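Local atomic coordinates of DUF3298 domain-containing protein (Pseudomonas aeruginosa, PDB entry 4E72), a protein that is of unknown function, belongs to the DUF3298 family and is probably exported as a lipoprotein. Residues E80-R92 with I100-A112. Residues are numbered along the deposited sequence; the frame is centred on the assembly and turned at random.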
loop_
_atom_site.group_PDB
_atom_site.type_symbol
_atom_site.label_atom_id
_atom_site.label_comp_id
_atom_site.label_asym_id
_atom_site.label_seq_id
_atom_site.Cartn_x
_atom_site.Cartn_y
_atom_site.Cartn_z
ATOM N N GLU A 80 -10.740 -7.724 -22.725
ATOM C CA GLU A 80 -11.613 -8.780 -23.248
ATOM C C GLU A 80 -12.902 -8.796 -22.411
ATOM O O GLU A 80 -12.928 -8.082 -21.417
ATOM C CB GLU A 80 -10.891 -10.126 -23.192
ATOM C CG GLU A 80 -9.884 -10.340 -24.315
ATOM C CD GLU A 80 -9.061 -11.615 -24.234
ATOM O OE1 GLU A 80 -9.366 -12.492 -23.393
ATOM O OE2 GLU A 80 -8.094 -11.733 -25.016
ATOM N N PRO A 81 -13.998 -9.512 -22.777
ATOM C CA PRO A 81 -15.226 -9.453 -21.947
ATOM C C PRO A 81 -15.035 -9.936 -20.498
ATOM O O PRO A 81 -14.319 -10.908 -20.249
ATOM C CB PRO A 81 -16.206 -10.364 -22.703
ATOM C CG PRO A 81 -15.718 -10.320 -24.154
ATOM C CD PRO A 81 -14.227 -10.308 -24.014
ATOM N N GLY A 82 -15.641 -9.196 -19.565
ATOM C CA GLY A 82 -15.645 -9.467 -18.135
ATOM C C GLY A 82 -14.484 -8.891 -17.350
ATOM O O GLY A 82 -14.449 -9.022 -16.123
ATOM N N TRP A 83 -13.503 -8.291 -18.048
ATOM C CA TRP A 83 -12.310 -7.727 -17.401
ATOM C C TRP A 83 -12.645 -6.466 -16.634
ATOM O O TRP A 83 -13.537 -5.709 -17.012
ATOM C CB TRP A 83 -11.213 -7.436 -18.431
ATOM C CG TRP A 83 -10.529 -8.642 -19.013
ATOM C CD1 TRP A 83 -11.012 -9.919 -19.086
ATOM C CD2 TRP A 83 -9.271 -8.649 -19.693
ATOM N NE1 TRP A 83 -10.103 -10.730 -19.730
ATOM C CE2 TRP A 83 -9.032 -9.973 -20.127
ATOM C CE3 TRP A 83 -8.282 -7.665 -19.931
ATOM C CZ2 TRP A 83 -7.861 -10.340 -20.799
ATOM C CZ3 TRP A 83 -7.114 -8.034 -20.588
ATOM C CH2 TRP A 83 -6.922 -9.351 -21.033
ATOM N N SER A 84 -11.904 -6.227 -15.574
ATOM C CA SER A 84 -12.053 -5.036 -14.738
ATOM C C SER A 84 -10.743 -4.686 -14.082
ATOM O O SER A 84 -9.892 -5.557 -13.834
ATOM C CB SER A 84 -13.139 -5.220 -13.678
ATOM O OG SER A 84 -12.847 -6.320 -12.834
ATOM N N SER A 85 -10.599 -3.395 -13.793
ATOM C CA SER A 85 -9.429 -2.843 -13.145
ATOM C C SER A 85 -9.887 -1.771 -12.148
ATOM O O SER A 85 -10.671 -0.880 -12.507
ATOM C CB SER A 85 -8.454 -2.292 -14.191
ATOM O OG SER A 85 -7.390 -1.577 -13.589
ATOM N N TYR A 86 -9.431 -1.906 -10.877
ATOM C CA TYR A 86 -9.729 -1.016 -9.750
ATOM C C TYR A 86 -8.443 -0.480 -9.199
ATOM O O TYR A 86 -7.531 -1.257 -8.936
ATOM C CB TYR A 86 -10.490 -1.746 -8.607
ATOM C CG TYR A 86 -11.880 -2.232 -8.943
ATOM C CD1 TYR A 86 -12.074 -3.423 -9.638
ATOM C CD2 TYR A 86 -13.006 -1.554 -8.491
ATOM C CE1 TYR A 86 -13.358 -3.883 -9.949
ATOM C CE2 TYR A 86 -14.296 -2.006 -8.787
ATOM C CZ TYR A 86 -14.466 -3.177 -9.512
ATOM O OH TYR A 86 -15.729 -3.635 -9.799
ATOM N N LEU A 87 -8.372 0.833 -9.005
ATOM C CA LEU A 87 -7.226 1.524 -8.414
ATOM C C LEU A 87 -7.727 2.496 -7.371
ATOM O O LEU A 87 -8.685 3.258 -7.622
ATOM C CB LEU A 87 -6.386 2.277 -9.463
ATOM C CG LEU A 87 -5.566 1.454 -10.460
ATOM C CD1 LEU A 87 -5.057 2.369 -11.557
ATOM C CD2 LEU A 87 -4.391 0.754 -9.790
ATOM N N GLN A 88 -7.107 2.466 -6.197
ATOM C CA GLN A 88 -7.558 3.338 -5.122
ATOM C C GLN A 88 -6.404 3.839 -4.257
ATOM O O GLN A 88 -5.505 3.078 -3.860
ATOM C CB GLN A 88 -8.613 2.622 -4.251
ATOM C CG GLN A 88 -9.164 3.508 -3.144
ATOM C CD GLN A 88 -9.827 2.696 -2.085
ATOM O OE1 GLN A 88 -10.998 2.348 -2.192
ATOM N NE2 GLN A 88 -9.088 2.386 -1.031
ATOM N N ALA A 89 -6.471 5.136 -3.958
ATOM C CA ALA A 89 -5.563 5.850 -3.072
ATOM C C ALA A 89 -6.387 6.569 -2.039
ATOM O O ALA A 89 -7.338 7.294 -2.397
ATOM C CB ALA A 89 -4.718 6.839 -3.859
ATOM N N LYS A 90 -6.092 6.305 -0.761
ATOM C CA LYS A 90 -6.777 6.954 0.364
ATOM C C LYS A 90 -5.787 7.262 1.491
ATOM O O LYS A 90 -4.788 6.548 1.678
ATOM C CB LYS A 90 -7.993 6.150 0.890
ATOM C CG LYS A 90 -7.687 4.776 1.475
ATOM C CD LYS A 90 -8.841 4.270 2.330
ATOM C CE LYS A 90 -8.381 3.231 3.329
ATOM N NZ LYS A 90 -9.473 2.825 4.263
ATOM N N VAL A 91 -6.054 8.350 2.210
ATOM C CA VAL A 91 -5.244 8.737 3.352
ATOM C C VAL A 91 -5.546 7.757 4.493
ATOM O O VAL A 91 -6.678 7.663 4.939
ATOM C CB VAL A 91 -5.431 10.212 3.785
ATOM C CG1 VAL A 91 -4.669 10.500 5.078
ATOM C CG2 VAL A 91 -4.982 11.173 2.679
ATOM N N ARG A 92 -4.542 6.978 4.895
ATOM C CA ARG A 92 -4.698 6.061 6.009
ATOM C C ARG A 92 -4.568 6.871 7.305
ATOM O O ARG A 92 -5.372 6.686 8.213
ATOM C CB ARG A 92 -3.670 4.899 5.937
ATOM C CG ARG A 92 -3.821 3.954 7.135
ATOM C CD ARG A 92 -3.249 2.585 6.908
ATOM N NE ARG A 92 -3.238 1.840 8.159
ATOM C CZ ARG A 92 -3.205 0.520 8.263
ATOM N NH1 ARG A 92 -3.207 -0.241 7.175
ATOM N NH2 ARG A 92 -3.171 -0.054 9.461
ATOM N N ILE A 100 0.204 9.391 5.515
ATOM C CA ILE A 100 0.320 7.967 5.192
ATOM C C ILE A 100 -0.802 7.630 4.223
ATOM O O ILE A 100 -1.960 7.666 4.597
ATOM C CB ILE A 100 0.360 7.005 6.417
ATOM C CG1 ILE A 100 1.250 7.492 7.581
ATOM C CG2 ILE A 100 0.643 5.537 5.982
ATOM C CD1 ILE A 100 2.706 7.904 7.300
ATOM N N ILE A 101 -0.451 7.404 2.965
ATOM C CA ILE A 101 -1.387 7.079 1.895
ATOM C C ILE A 101 -1.350 5.583 1.668
ATOM O O ILE A 101 -0.269 5.023 1.477
ATOM C CB ILE A 101 -1.080 7.874 0.587
ATOM C CG1 ILE A 101 -1.262 9.403 0.832
ATOM C CG2 ILE A 101 -1.992 7.403 -0.570
ATOM C CD1 ILE A 101 -0.582 10.284 -0.154
ATOM N N GLU A 102 -2.531 4.941 1.723
ATOM C CA GLU A 102 -2.681 3.511 1.440
ATOM C C GLU A 102 -3.220 3.332 0.023
ATOM O O GLU A 102 -4.195 3.997 -0.368
ATOM C CB GLU A 102 -3.578 2.803 2.463
ATOM C CG GLU A 102 -3.297 1.306 2.472
ATOM C CD GLU A 102 -4.046 0.409 3.442
ATOM O OE1 GLU A 102 -4.358 0.846 4.574
ATOM O OE2 GLU A 102 -4.255 -0.771 3.080
ATOM N N LEU A 103 -2.572 2.428 -0.740
ATOM C CA LEU A 103 -2.889 2.121 -2.135
ATOM C C LEU A 103 -3.474 0.729 -2.295
ATOM O O LEU A 103 -2.966 -0.217 -1.701
ATOM C CB LEU A 103 -1.614 2.227 -2.992
ATOM C CG LEU A 103 -0.739 3.472 -2.766
ATOM C CD1 LEU A 103 0.676 3.189 -3.141
ATOM C CD2 LEU A 103 -1.279 4.685 -3.526
ATOM N N SER A 104 -4.544 0.610 -3.108
ATOM C CA SER A 104 -5.250 -0.643 -3.417
ATOM C C SER A 104 -5.456 -0.766 -4.890
ATOM O O SER A 104 -5.794 0.213 -5.563
ATOM C CB SER A 104 -6.629 -0.699 -2.752
ATOM O OG SER A 104 -6.574 -0.454 -1.362
ATOM N N SER A 105 -5.340 -1.983 -5.373
ATOM C CA SER A 105 -5.605 -2.326 -6.756
ATOM C C SER A 105 -6.285 -3.681 -6.803
ATOM O O SER A 105 -6.082 -4.520 -5.913
ATOM C CB SER A 105 -4.320 -2.323 -7.583
ATOM O OG SER A 105 -3.410 -3.310 -7.133
ATOM N N TYR A 106 -7.089 -3.882 -7.843
ATOM C CA TYR A 106 -7.748 -5.134 -8.139
ATOM C C TYR A 106 -7.840 -5.289 -9.663
ATOM O O TYR A 106 -8.505 -4.504 -10.332
ATOM C CB TYR A 106 -9.119 -5.251 -7.453
ATOM C CG TYR A 106 -9.784 -6.573 -7.757
ATOM C CD1 TYR A 106 -9.435 -7.728 -7.065
ATOM C CD2 TYR A 106 -10.711 -6.689 -8.790
ATOM C CE1 TYR A 106 -10.015 -8.959 -7.373
ATOM C CE2 TYR A 106 -11.274 -7.918 -9.124
ATOM C CZ TYR A 106 -10.931 -9.047 -8.406
ATOM O OH TYR A 106 -11.525 -10.242 -8.722
ATOM N N LEU A 107 -7.160 -6.307 -10.200
ATOM C CA LEU A 107 -7.154 -6.579 -11.630
ATOM C C LEU A 107 -7.767 -7.973 -11.954
ATOM O O LEU A 107 -7.337 -8.983 -11.411
ATOM C CB LEU A 107 -5.710 -6.462 -12.194
ATOM C CG LEU A 107 -5.533 -6.747 -13.707
ATOM C CD1 LEU A 107 -6.259 -5.707 -14.564
ATOM C CD2 LEU A 107 -4.054 -6.766 -14.097
ATOM N N PHE A 108 -8.771 -8.007 -12.822
ATOM C CA PHE A 108 -9.370 -9.271 -13.251
ATOM C C PHE A 108 -9.280 -9.380 -14.783
ATOM O O PHE A 108 -9.819 -8.531 -15.484
ATOM C CB PHE A 108 -10.810 -9.441 -12.734
ATOM C CG PHE A 108 -11.404 -10.752 -13.200
ATOM C CD1 PHE A 108 -11.032 -11.957 -12.600
ATOM C CD2 PHE A 108 -12.252 -10.797 -14.303
ATOM C CE1 PHE A 108 -11.533 -13.180 -13.073
ATOM C CE2 PHE A 108 -12.750 -12.020 -14.775
ATOM C CZ PHE A 108 -12.399 -13.199 -14.145
ATOM N N THR A 109 -8.551 -10.401 -15.295
ATOM C CA THR A 109 -8.349 -10.576 -16.735
ATOM C C THR A 109 -8.793 -11.981 -17.193
ATOM O O THR A 109 -8.077 -12.656 -17.939
ATOM C CB THR A 109 -6.889 -10.243 -17.175
ATOM O OG1 THR A 109 -5.959 -11.135 -16.556
ATOM C CG2 THR A 109 -6.485 -8.778 -16.917
ATOM N N GLY A 110 -10.008 -12.370 -16.807
ATOM C CA GLY A 110 -10.599 -13.639 -17.218
ATOM C C GLY A 110 -9.990 -14.909 -16.652
ATOM O O GLY A 110 -10.267 -15.996 -17.163
ATOM N N GLY A 111 -9.184 -14.799 -15.593
ATOM C CA GLY A 111 -8.565 -15.969 -14.976
ATOM C C GLY A 111 -9.464 -16.637 -13.958
ATOM O O GLY A 111 -10.673 -16.369 -13.910
ATOM N N ALA A 112 -8.865 -17.510 -13.115
ATOM C CA ALA A 112 -9.559 -18.223 -12.038
ATOM C C ALA A 112 -10.183 -17.229 -11.044
ATOM O O ALA A 112 -11.286 -17.454 -10.556
ATOM C CB ALA A 112 -8.589 -19.144 -11.321
HETATM O O HOH W 1 -6.397 2.141 -0.777
#
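Arg92 reaches across to Glu102 near the closed end of the hairpin. Its CB sits 3.5 Å from Ile100 O, which also accepts a bond from Arg92 N. With CG anti to the backbone N (chi1 179°) and the chain extended to NE, Arg92 CD passes 3.1 Å from Glu102 OE1. CG, NE and CZ skirt the same oxygen more loosely. Arg92 NH1 closes a 3.0 Å salt bridge on Glu102 OE1 from above the carboxylate plane, with the guanidinium turned 30° from it. NH1 also pairs with Glu205 of the neighbouring three-stranded sheet, tying the two sheets together; NH2 lies near the like charge of Lys207.

Two residues further along each strand, a water takes a bond from Gln88 NE2, donates to Glu102 O and bonds Ser104 OG at 2.7 Å, bridging side chains that do not bond directly. Tyr86 and Tyr106 lie side by side on the face that carries Gln88 and Ser104, CD1 of the first 3.6 Å from CD2 of the second, their planes inclined at 63°. At the open end the backbone of Thr109 crosses the Trp83 indole, its CA 3.4 Å from the five-membered-ring centroid in a CH-pi contact. On the reverse face Ser85, Leu87 and Leu107 meet helix 68-78. Paired backbone bonds from Ser84–Phe108 to Lys90–Glu102 make this an antiparallel beta hairpin central to a mixed sheet packed against a helix.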